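Local coordinates for protein alpha-1,2-mannosyltransferase (Ktr4), putative (Neosartorya fumigata, PDB 7BOP) that belongs to a fungal family of GT-A-type glycosyltransferases and holds guanosine-5'-diphosphate and a manganese ion in one pocket, at residues W136-W141 against D163-H168; M177-P182 against A298-L303; F220-F225 against G361-G366. One frame throughout, in Å; residues are numbered along the deposited sequence.

In the fold
Helix 165-177 connects two of the contacts: its first turn belongs to interaction 1, and its far end runs into the segment 177-182 of interaction 2, the centres of the two contacts lying about 15 Å apart. Interaction 1 is partly buried and mixes light packing with polar groups that meet GDP. Interaction 2 is buried against helix 294-306, yet has a polar rim where a lysine and a water collect. Interaction 3 lies on the opposite side of the chain's centre from interaction 2. It is buried too, but purely apolar across its segments, joining a strand of the large mixed sheet to a late loop. No direct hydrogen bond crosses any of the three.

Interaction 1: residues W136-W141 against D163-H168; sequences WDPPEW and DKLSYH. With GDP (guanosine-5'-diphosphate), chain H.
Trp136 and Ser166 meet only lightly, ring atom CH2 of Trp136 lying 4.2 Å from the carbonyl O of Ser166, but both border the same atom of GDP. The guanine O6 sits at the edge of the indole, 3.5 Å from Trp136 CZ2, and Ser166 CB approaches O6 to 3.4 Å. A flat indole edge and a small serine suit a place beside the base oxygen. Next to them, Pro138 CG touches Leu165 CD1 at 4.3 Å, a compact ring against a branched methyl, and Phe310 packs on both.

In this GT-A-type enzyme the first turn of helix 165-177, with Lys164 as N-cap, thus forms one wall of the nucleotide site. One residue on from Ser166, Tyr167 reaches the other end of the ligand. Its chi1 of -163° swings the ring away from the 136-141 loop toward the diphosphate, where Tyr167 OH donates a 2.7 Å hydrogen bond to GDP O3B; O3B lies at the ring edge, in its plane.

Behind this turn, His168 NE2 gives Asp163 OD2 a nearly straight bond of 2.7 Å (175°), in the imidazole plane and on the syn lone pair, which ties the loop residue Asp163 to the first turn. Phe309 O and Tyr161 OH are further partners, of His168 ND1 and Asp163 OD2 respectively.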
loop_
_atom_site.group_PDB
_atom_site.type_symbol
_atom_site.label_atom_id
_atom_site.label_comp_id
_atom_site.label_asym_id
_atom_site.label_seq_id
_atom_site.Cartn_x
_atom_site.Cartn_y
_atom_site.Cartn_z
ATOM N N TRP A 136 18.098 -3.386 6.035
ATOM C CA TRP A 136 17.297 -4.401 6.726
ATOM C C TRP A 136 17.586 -4.481 8.216
ATOM O O TRP A 136 16.651 -4.548 9.014
ATOM C CB TRP A 136 17.536 -5.784 6.113
ATOM C CG TRP A 136 16.560 -6.826 6.578
ATOM C CD1 TRP A 136 16.811 -7.884 7.399
ATOM C CD2 TRP A 136 15.169 -6.900 6.239
ATOM N NE1 TRP A 136 15.660 -8.618 7.594
ATOM C CE2 TRP A 136 14.639 -8.034 6.890
ATOM C CE3 TRP A 136 14.321 -6.117 5.443
ATOM C CZ2 TRP A 136 13.293 -8.406 6.776
ATOM C CZ3 TRP A 136 12.979 -6.489 5.325
ATOM C CH2 TRP A 136 12.481 -7.625 5.996
ATOM N N ASP A 137 18.869 -4.527 8.589
ATOM C CA ASP A 137 19.259 -4.571 10.008
ATOM C C ASP A 137 18.755 -3.334 10.739
ATOM O O ASP A 137 18.744 -2.248 10.162
ATOM C CB ASP A 137 20.786 -4.641 10.177
ATOM C CG ASP A 137 21.387 -5.962 9.704
ATOM O OD1 ASP A 137 20.648 -6.920 9.399
ATOM O OD2 ASP A 137 22.628 -6.029 9.630
ATOM N N PRO A 138 18.349 -3.483 12.015
ATOM C CA PRO A 138 17.970 -2.276 12.744
ATOM C C PRO A 138 19.150 -1.308 12.819
ATOM O O PRO A 138 20.281 -1.764 12.918
ATOM C CB PRO A 138 17.612 -2.799 14.141
ATOM C CG PRO A 138 17.262 -4.235 13.939
ATOM C CD PRO A 138 18.123 -4.707 12.808
ATOM N N PRO A 139 18.901 0.004 12.743
ATOM C CA PRO A 139 20.023 0.942 12.826
ATOM C C PRO A 139 20.732 0.925 14.190
ATOM O O PRO A 139 20.146 0.509 15.204
ATOM C CB PRO A 139 19.387 2.307 12.557
ATOM C CG PRO A 139 17.927 2.133 12.743
ATOM C CD PRO A 139 17.593 0.679 12.661
ATOM N N GLU A 140 21.981 1.391 14.189
ATOM C CA GLU A 140 22.875 1.331 15.364
ATOM C C GLU A 140 22.278 1.921 16.642
ATOM O O GLU A 140 22.547 1.433 17.736
ATOM C CB GLU A 140 24.207 2.043 15.056
ATOM C CG GLU A 140 24.083 3.564 14.903
ATOM C CD GLU A 140 25.290 4.238 14.266
ATOM O OE1 GLU A 140 26.181 3.546 13.719
ATOM O OE2 GLU A 140 25.340 5.487 14.308
ATOM N N TRP A 141 21.475 2.973 16.495
ATOM C CA TRP A 141 20.905 3.674 17.646
ATOM C C TRP A 141 19.737 2.961 18.341
ATOM O O TRP A 141 19.293 3.425 19.385
ATOM C CB TRP A 141 20.495 5.100 17.275
ATOM C CG TRP A 141 19.459 5.210 16.191
ATOM C CD1 TRP A 141 18.110 5.112 16.333
ATOM C CD2 TRP A 141 19.702 5.469 14.804
ATOM N NE1 TRP A 141 17.492 5.280 15.116
ATOM C CE2 TRP A 141 18.446 5.504 14.160
ATOM C CE3 TRP A 141 20.864 5.664 14.039
ATOM C CZ2 TRP A 141 18.314 5.725 12.787
ATOM C CZ3 TRP A 141 20.735 5.890 12.676
ATOM C CH2 TRP A 141 19.464 5.913 12.062
ATOM N N ASP A 163 4.810 -10.835 18.576
ATOM C CA ASP A 163 5.746 -9.927 17.917
ATOM C C ASP A 163 6.897 -10.670 17.238
ATOM O O ASP A 163 7.377 -11.670 17.751
ATOM C CB ASP A 163 6.292 -8.910 18.914
ATOM C CG ASP A 163 7.034 -7.788 18.235
ATOM O OD1 ASP A 163 8.241 -7.959 17.944
ATOM O OD2 ASP A 163 6.411 -6.736 17.974
ATOM N N LYS A 164 7.310 -10.170 16.077
ATOM C CA LYS A 164 8.490 -10.667 15.364
ATOM C C LYS A 164 9.306 -9.470 14.928
ATOM O O LYS A 164 8.749 -8.542 14.332
ATOM C CB LYS A 164 8.068 -11.415 14.097
ATOM C CG LYS A 164 7.521 -12.817 14.313
ATOM C CD LYS A 164 6.217 -13.068 13.548
ATOM C CE LYS A 164 6.249 -14.337 12.699
ATOM N NZ LYS A 164 6.777 -15.548 13.400
ATOM N N LEU A 165 10.615 -9.506 15.175
ATOM C CA LEU A 165 11.507 -8.431 14.734
ATOM C C LEU A 165 11.402 -8.210 13.224
ATOM O O LEU A 165 11.419 -7.076 12.768
ATOM C CB LEU A 165 12.965 -8.724 15.118
ATOM C CG LEU A 165 14.016 -7.694 14.660
ATOM C CD1 LEU A 165 13.730 -6.300 15.205
ATOM C CD2 LEU A 165 15.406 -8.158 15.071
ATOM N N SER A 166 11.285 -9.300 12.469
ATOM C CA SER A 166 11.190 -9.232 11.012
ATOM C C SER A 166 10.010 -8.387 10.515
ATOM O O SER A 166 10.126 -7.699 9.498
ATOM C CB SER A 166 11.137 -10.640 10.416
ATOM O OG SER A 166 9.996 -11.346 10.845
ATOM N N TYR A 167 8.892 -8.409 11.242
ATOM C CA TYR A 167 7.748 -7.588 10.868
ATOM C C TYR A 167 8.103 -6.106 10.929
ATOM O O TYR A 167 7.762 -5.339 10.016
ATOM C CB TYR A 167 6.513 -7.875 11.738
ATOM C CG TYR A 167 5.267 -7.337 11.097
ATOM C CD1 TYR A 167 4.587 -8.079 10.131
ATOM C CD2 TYR A 167 4.790 -6.062 11.406
ATOM C CE1 TYR A 167 3.452 -7.581 9.515
ATOM C CE2 TYR A 167 3.652 -5.557 10.793
ATOM C CZ TYR A 167 2.992 -6.320 9.844
ATOM O OH TYR A 167 1.869 -5.839 9.224
ATOM N N HIS A 168 8.809 -5.719 11.992
ATOM C CA HIS A 168 9.261 -4.340 12.162
ATOM C C HIS A 168 10.254 -3.970 11.050
ATOM O O HIS A 168 10.202 -2.871 10.502
ATOM C CB HIS A 168 9.931 -4.125 13.526
ATOM C CG HIS A 168 9.032 -4.341 14.710
ATOM N ND1 HIS A 168 8.540 -3.305 15.473
ATOM C CD2 HIS A 168 8.582 -5.476 15.291
ATOM C CE1 HIS A 168 7.813 -3.794 16.462
ATOM N NE2 HIS A 168 7.817 -5.108 16.370
HETATM P PB GDP H . 0.586 -8.649 6.650
HETATM O O1B GDP H . -0.037 -9.779 7.418
HETATM O O2B GDP H . 0.142 -8.563 5.179
HETATM O O3B GDP H . 0.602 -7.305 7.352
HETATM O O3A GDP H . 2.147 -9.106 6.652
HETATM P PA GDP H . 2.840 -10.132 5.603
HETATM O O1A GDP H . 3.404 -11.318 6.348
HETATM O O2A GDP H . 1.888 -10.318 4.401
HETATM O "O5'" GDP H . 4.094 -9.197 5.224
HETATM C "C5'" GDP H . 3.941 -8.068 4.363
HETATM C "C4'" GDP H . 4.791 -8.249 3.108
HETATM O "O4'" GDP H . 6.171 -8.310 3.480
HETATM C "C3'" GDP H . 4.533 -9.545 2.353
HETATM O "O3'" GDP H . 4.789 -9.290 0.962
HETATM C "C2'" GDP H . 5.524 -10.535 2.942
HETATM O "O2'" GDP H . 5.888 -11.554 2.011
HETATM C "C1'" GDP H . 6.699 -9.624 3.283
HETATM N N9 GDP H . 7.516 -9.948 4.478
HETATM C C8 GDP H . 7.191 -9.841 5.797
HETATM N N7 GDP H . 8.249 -10.181 6.571
HETATM C C5 GDP H . 9.270 -10.500 5.752
HETATM C C6 GDP H . 10.672 -10.946 5.898
HETATM O O6 GDP H . 11.139 -11.107 7.037
HETATM N N1 GDP H . 11.409 -11.163 4.788
HETATM C C2 GDP H . 10.902 -10.977 3.542
HETATM N N2 GDP H . 11.669 -11.211 2.446
HETATM N N3 GDP H . 9.621 -10.580 3.338
HETATM C C4 GDP H . 8.787 -10.330 4.379
#

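Interaction 2: residues M177-P182 against A298-L303; sequences MFYKHP and AYFNHL
Phe300, on helix 294-306, is the hub round which Met177, Tyr179 and Lys180 gather, a junction that joins two helical parts of the GT-A-type fold: this helix and the turn that follows helix 165-177. The closely packed part is apolar. Met177 CE comes in at the edge of the phenyl ring, near its plane, 3.8 Å from Phe300 CZ, and the two side chains cross at about a right angle. A bend at chi2 (-58°) turns the thioether so that its methyl leads; a flexible methionine can fit itself to a ring rim in this way. Arg172 of helix 165-177 lies against both residues.

Tyr179 marks the change to polar chemistry: its OH stands 3.9 Å from Phe300 CB and is hydrogen-bonded to Asp297 OD1. Lys180 suits the partly exposed border, since its long chain, straight until a bend at chi4, lets the ammonium reach Asp297 and a water. NZ has three polar partners: Asp297 OD1 in a salt bridge, Gly176 O, and the water. Contact here is looser, with NZ 4.1 Å from Phe300 CD2. The water bridges the two segments at the edge of the Phe300 ring, in its plane, accepting from Lys180 NZ at 2.8 Å and donating to Asn301 OD1 at 2.7 Å.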
loop_
_atom_site.group_PDB
_atom_site.type_symbol
_atom_site.label_atom_id
_atom_site.label_comp_id
_atom_site.label_asym_id
_atom_site.label_seq_id
_atom_site.Cartn_x
_atom_site.Cartn_y
_atom_site.Cartn_z
ATOM N N MET A 177 13.077 2.379 2.688
ATOM C CA MET A 177 14.231 1.739 2.055
ATOM C C MET A 177 13.998 1.200 0.650
ATOM O O MET A 177 14.931 1.230 -0.158
ATOM C CB MET A 177 14.764 0.615 2.946
ATOM C CG MET A 177 15.182 1.056 4.345
ATOM S SD MET A 177 16.442 2.345 4.313
ATOM C CE MET A 177 16.639 2.674 6.051
ATOM N N PHE A 178 12.795 0.713 0.337
ATOM C CA PHE A 178 12.555 0.094 -0.980
ATOM C C PHE A 178 12.896 1.036 -2.135
ATOM O O PHE A 178 13.508 0.612 -3.117
ATOM C CB PHE A 178 11.134 -0.490 -1.112
ATOM C CG PHE A 178 10.058 0.515 -1.455
ATOM C CD1 PHE A 178 9.507 1.344 -0.474
ATOM C CD2 PHE A 178 9.566 0.607 -2.753
ATOM C CE1 PHE A 178 8.497 2.246 -0.791
ATOM C CE2 PHE A 178 8.570 1.516 -3.078
ATOM C CZ PHE A 178 8.027 2.336 -2.091
ATOM N N TYR A 179 12.542 2.311 -1.985
ATOM C CA TYR A 179 12.811 3.320 -3.003
ATOM C C TYR A 179 14.287 3.763 -3.104
ATOM O O TYR A 179 14.620 4.552 -3.984
ATOM C CB TYR A 179 11.905 4.542 -2.833
ATOM C CG TYR A 179 11.969 5.248 -1.490
ATOM C CD1 TYR A 179 12.888 6.267 -1.254
ATOM C CD2 TYR A 179 11.059 4.929 -0.474
ATOM C CE1 TYR A 179 12.924 6.926 -0.035
ATOM C CE2 TYR A 179 11.081 5.584 0.747
ATOM C CZ TYR A 179 12.006 6.583 0.964
ATOM O OH TYR A 179 12.026 7.230 2.179
ATOM N N LYS A 180 15.131 3.280 -2.192
ATOM C CA LYS A 180 16.579 3.472 -2.235
ATOM C C LYS A 180 17.331 2.246 -2.738
ATOM O O LYS A 180 18.552 2.283 -2.818
ATOM C CB LYS A 180 17.100 3.815 -0.835
ATOM C CG LYS A 180 16.563 5.116 -0.275
ATOM C CD LYS A 180 17.196 5.394 1.077
ATOM C CE LYS A 180 16.700 6.695 1.676
ATOM N NZ LYS A 180 15.702 6.470 2.763
ATOM N N HIS A 181 16.632 1.160 -3.067
ATOM C CA HIS A 181 17.309 -0.042 -3.545
ATOM C C HIS A 181 17.898 0.217 -4.945
ATOM O O HIS A 181 17.213 0.793 -5.798
ATOM C CB HIS A 181 16.373 -1.242 -3.585
ATOM C CG HIS A 181 17.098 -2.548 -3.652
ATOM N ND1 HIS A 181 17.698 -2.994 -4.807
ATOM C CD2 HIS A 181 17.343 -3.491 -2.717
ATOM C CE1 HIS A 181 18.272 -4.162 -4.588
ATOM N NE2 HIS A 181 18.067 -4.490 -3.325
ATOM N N PRO A 182 19.168 -0.183 -5.182
ATOM C CA PRO A 182 19.803 0.081 -6.498
ATOM C C PRO A 182 19.035 -0.432 -7.729
ATOM O O PRO A 182 18.966 0.246 -8.742
ATOM C CB PRO A 182 21.158 -0.642 -6.377
ATOM C CG PRO A 182 21.471 -0.591 -4.921
ATOM C CD PRO A 182 20.143 -0.719 -4.208
ATOM N N ALA A 298 12.755 13.070 4.403
ATOM C CA ALA A 298 13.085 13.710 5.689
ATOM C C ALA A 298 12.142 13.217 6.798
ATOM O O ALA A 298 12.580 12.966 7.921
ATOM C CB ALA A 298 13.023 15.226 5.577
ATOM N N TYR A 299 10.859 13.071 6.464
ATOM C CA TYR A 299 9.861 12.507 7.381
ATOM C C TYR A 299 10.249 11.098 7.793
ATOM O O TYR A 299 10.268 10.780 8.991
ATOM C CB TYR A 299 8.467 12.538 6.744
ATOM C CG TYR A 299 7.363 11.920 7.579
ATOM C CD1 TYR A 299 7.085 12.397 8.861
ATOM C CD2 TYR A 299 6.574 10.876 7.080
ATOM C CE1 TYR A 299 6.067 11.841 9.626
ATOM C CE2 TYR A 299 5.549 10.320 7.843
ATOM C CZ TYR A 299 5.299 10.805 9.109
ATOM O OH TYR A 299 4.283 10.260 9.878
ATOM N N PHE A 300 10.600 10.252 6.820
ATOM C CA PHE A 300 11.022 8.904 7.153
ATOM C C PHE A 300 12.221 8.915 8.108
ATOM O O PHE A 300 12.222 8.207 9.110
ATOM C CB PHE A 300 11.360 8.039 5.932
ATOM C CG PHE A 300 12.104 6.802 6.311
ATOM C CD1 PHE A 300 11.438 5.757 6.940
ATOM C CD2 PHE A 300 13.487 6.728 6.168
ATOM C CE1 PHE A 300 12.123 4.626 7.359
ATOM C CE2 PHE A 300 14.180 5.595 6.586
ATOM C CZ PHE A 300 13.495 4.544 7.183
ATOM N N ASN A 301 13.247 9.706 7.786
ATOM C CA ASN A 301 14.446 9.741 8.623
ATOM C C ASN A 301 14.162 10.228 10.033
ATOM O O ASN A 301 14.743 9.704 10.979
ATOM C CB ASN A 301 15.563 10.563 7.981
ATOM C CG ASN A 301 16.173 9.863 6.788
ATOM O OD1 ASN A 301 16.418 8.659 6.823
ATOM N ND2 ASN A 301 16.425 10.610 5.729
ATOM N N HIS A 302 13.273 11.209 10.169
ATOM C CA HIS A 302 12.802 11.640 11.482
ATOM C C HIS A 302 12.189 10.472 12.277
ATOM O O HIS A 302 12.547 10.229 13.439
ATOM C CB HIS A 302 11.770 12.754 11.328
ATOM C CG HIS A 302 11.219 13.241 12.626
ATOM N ND1 HIS A 302 10.146 12.641 13.252
ATOM C CD2 HIS A 302 11.609 14.250 13.432
ATOM C CE1 HIS A 302 9.899 13.266 14.389
ATOM N NE2 HIS A 302 10.768 14.253 14.519
ATOM N N LEU A 303 11.278 9.744 11.642
ATOM C CA LEU A 303 10.645 8.577 12.282
ATOM C C LEU A 303 11.673 7.493 12.620
ATOM O O LEU A 303 11.600 6.843 13.674
ATOM C CB LEU A 303 9.560 7.996 11.376
ATOM C CG LEU A 303 8.352 8.876 11.054
ATOM C CD1 LEU A 303 7.402 8.057 10.183
ATOM C CD2 LEU A 303 7.632 9.411 12.297
HETATM O O HOH W 1 17.126 6.648 5.110
#

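Interaction 3: residues F220-F225 against G361-G366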
loop_
_atom_site.group_PDB
_atom_site.type_symbol
_atom_site.label_atom_id
_atom_site.label_comp_id
_atom_site.label_asym_id
_atom_site.label_seq_id
_atom_site.Cartn_x
_atom_site.Cartn_y
_atom_site.Cartn_z
ATOM N N PHE A 220 -4.550 3.494 -4.521
ATOM C CA PHE A 220 -4.965 2.510 -3.516
ATOM C C PHE A 220 -6.278 1.832 -3.901
ATOM O O PHE A 220 -7.004 2.314 -4.761
ATOM C CB PHE A 220 -5.118 3.198 -2.152
ATOM C CG PHE A 220 -6.336 4.067 -2.033
ATOM C CD1 PHE A 220 -6.336 5.360 -2.540
ATOM C CD2 PHE A 220 -7.488 3.603 -1.395
ATOM C CE1 PHE A 220 -7.451 6.176 -2.426
ATOM C CE2 PHE A 220 -8.617 4.412 -1.288
ATOM C CZ PHE A 220 -8.599 5.702 -1.806
ATOM N N THR A 221 -6.584 0.719 -3.240
ATOM C CA THR A 221 -7.893 0.059 -3.385
ATOM C C THR A 221 -8.726 0.017 -2.105
ATOM O O THR A 221 -9.942 0.061 -2.194
ATOM C CB THR A 221 -7.746 -1.392 -3.881
ATOM O OG1 THR A 221 -6.781 -2.061 -3.071
ATOM C CG2 THR A 221 -7.292 -1.418 -5.335
ATOM N N ILE A 222 -8.078 -0.087 -0.944
ATOM C CA ILE A 222 -8.752 -0.294 0.352
ATOM C C ILE A 222 -8.237 0.743 1.362
ATOM O O ILE A 222 -7.076 1.138 1.313
ATOM C CB ILE A 222 -8.559 -1.762 0.821
ATOM C CG1 ILE A 222 -9.284 -2.707 -0.153
ATOM C CG2 ILE A 222 -9.067 -1.991 2.248
ATOM C CD1 ILE A 222 -9.086 -4.201 0.104
ATOM N N ASN A 223 -9.121 1.209 2.244
ATOM C CA ASN A 223 -8.809 2.280 3.199
ATOM C C ASN A 223 -9.375 1.846 4.553
ATOM O O ASN A 223 -10.588 1.691 4.689
ATOM C CB ASN A 223 -9.436 3.594 2.725
ATOM C CG ASN A 223 -8.863 4.825 3.421
ATOM O OD1 ASN A 223 -8.898 4.948 4.650
ATOM N ND2 ASN A 223 -8.338 5.755 2.627
ATOM N N LEU A 224 -8.498 1.632 5.531
ATOM C CA LEU A 224 -8.851 0.984 6.798
ATOM C C LEU A 224 -8.437 1.789 8.015
ATOM O O LEU A 224 -7.496 2.575 7.965
ATOM C CB LEU A 224 -8.120 -0.359 6.928
ATOM C CG LEU A 224 -8.287 -1.452 5.877
ATOM C CD1 LEU A 224 -7.484 -2.669 6.292
ATOM C CD2 LEU A 224 -9.737 -1.846 5.721
ATOM N N PHE A 225 -9.114 1.522 9.133
ATOM C CA PHE A 225 -8.601 1.868 10.459
ATOM C C PHE A 225 -7.440 0.929 10.832
ATOM O O PHE A 225 -7.361 -0.212 10.355
ATOM C CB PHE A 225 -9.724 1.778 11.511
ATOM C CG PHE A 225 -10.745 2.863 11.379
ATOM C CD1 PHE A 225 -10.567 4.075 12.026
ATOM C CD2 PHE A 225 -11.865 2.696 10.583
ATOM C CE1 PHE A 225 -11.500 5.099 11.898
ATOM C CE2 PHE A 225 -12.799 3.715 10.441
ATOM C CZ PHE A 225 -12.618 4.918 11.100
ATOM N N GLY A 361 -19.290 -4.605 -3.619
ATOM C CA GLY A 361 -19.578 -3.846 -2.417
ATOM C C GLY A 361 -19.562 -4.605 -1.097
ATOM O O GLY A 361 -19.959 -4.045 -0.090
ATOM N N GLN A 362 -19.129 -5.866 -1.083
ATOM C CA GLN A 362 -18.956 -6.593 0.166
ATOM C C GLN A 362 -17.547 -6.308 0.638
ATOM O O GLN A 362 -16.577 -6.735 0.008
ATOM C CB GLN A 362 -19.156 -8.090 -0.009
ATOM C CG GLN A 362 -19.019 -8.870 1.290
ATOM C CD GLN A 362 -19.200 -10.366 1.106
ATOM O OE1 GLN A 362 -19.907 -10.817 0.205
ATOM N NE2 GLN A 362 -18.554 -11.148 1.973
ATOM N N PHE A 363 -17.453 -5.600 1.759
ATOM C CA PHE A 363 -16.185 -5.086 2.273
ATOM C C PHE A 363 -15.313 -6.176 2.924
ATOM O O PHE A 363 -14.082 -6.145 2.799
ATOM C CB PHE A 363 -16.463 -3.937 3.257
ATOM C CG PHE A 363 -15.266 -3.519 4.055
ATOM C CD1 PHE A 363 -14.148 -2.992 3.427
ATOM C CD2 PHE A 363 -15.248 -3.672 5.438
ATOM C CE1 PHE A 363 -13.032 -2.628 4.162
ATOM C CE2 PHE A 363 -14.144 -3.303 6.174
ATOM C CZ PHE A 363 -13.035 -2.779 5.538
ATOM N N TYR A 364 -15.950 -7.134 3.607
ATOM C CA TYR A 364 -15.235 -8.089 4.445
ATOM C C TYR A 364 -15.791 -9.502 4.299
ATOM O O TYR A 364 -16.953 -9.685 3.936
ATOM C CB TYR A 364 -15.327 -7.669 5.922
ATOM C CG TYR A 364 -16.726 -7.807 6.498
ATOM C CD1 TYR A 364 -17.672 -6.791 6.351
ATOM C CD2 TYR A 364 -17.106 -8.961 7.176
ATOM C CE1 TYR A 364 -18.965 -6.923 6.860
ATOM C CE2 TYR A 364 -18.392 -9.108 7.685
ATOM C CZ TYR A 364 -19.314 -8.089 7.529
ATOM O OH TYR A 364 -20.577 -8.249 8.046
ATOM N N ALA A 365 -14.946 -10.480 4.611
ATOM C CA ALA A 365 -15.365 -11.863 4.813
ATOM C C ALA A 365 -14.931 -12.259 6.218
ATOM O O ALA A 365 -13.747 -12.187 6.540
ATOM C CB ALA A 365 -14.719 -12.775 3.783
ATOM N N GLY A 366 -15.883 -12.683 7.045
ATOM C CA GLY A 366 -15.606 -13.075 8.431
ATOM C C GLY A 366 -16.700 -12.568 9.353
ATOM O O GLY A 366 -17.827 -12.354 8.924
#
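A buried, wholly apolar contact joins strand 218-224 of the large mixed sheet to the loop that runs between strand 346-348 and helix 376-382, and one aromatic ring, Phe363, carries the loop's share. The ring turns its edge to the strand. Leu224 CD2 lies in the ring plane only 3.4 Å from Phe363 CZ, tight for two carbons, and 3.7 Å from CE1. Two residues back along the strand, Ile222 presents its CG2 methyl to the same rim more loosely, 4.4 Å from Phe363 CE1. Branched aliphatic residues suit this place, because methyls projecting from an extended strand can meet a flat ring at its border without needing polar partners.

The chi1 of Phe363 (168°) extends the ring away from its own backbone N, so that its end comes nearer the strand than its CB bond suggests. A local bond, Gln362 NE2 to Tyr364 O at 2.9 Å and nearly straight (171°), with the oxygen in the plane of the glutamine amide, braces the turn that carries Phe363.

Tyr346 of strand 346-348 stacks on Phe363 and also touches Leu224, while Tyr341 of strand 341-343 packs on Ile222. Strand 218-224 itself pairs with strands 278-279, 284-287 and 333-335, so Phe363 touches both the large sheet, through Leu224 and Ile222, and the small antiparallel sheet, through Tyr346.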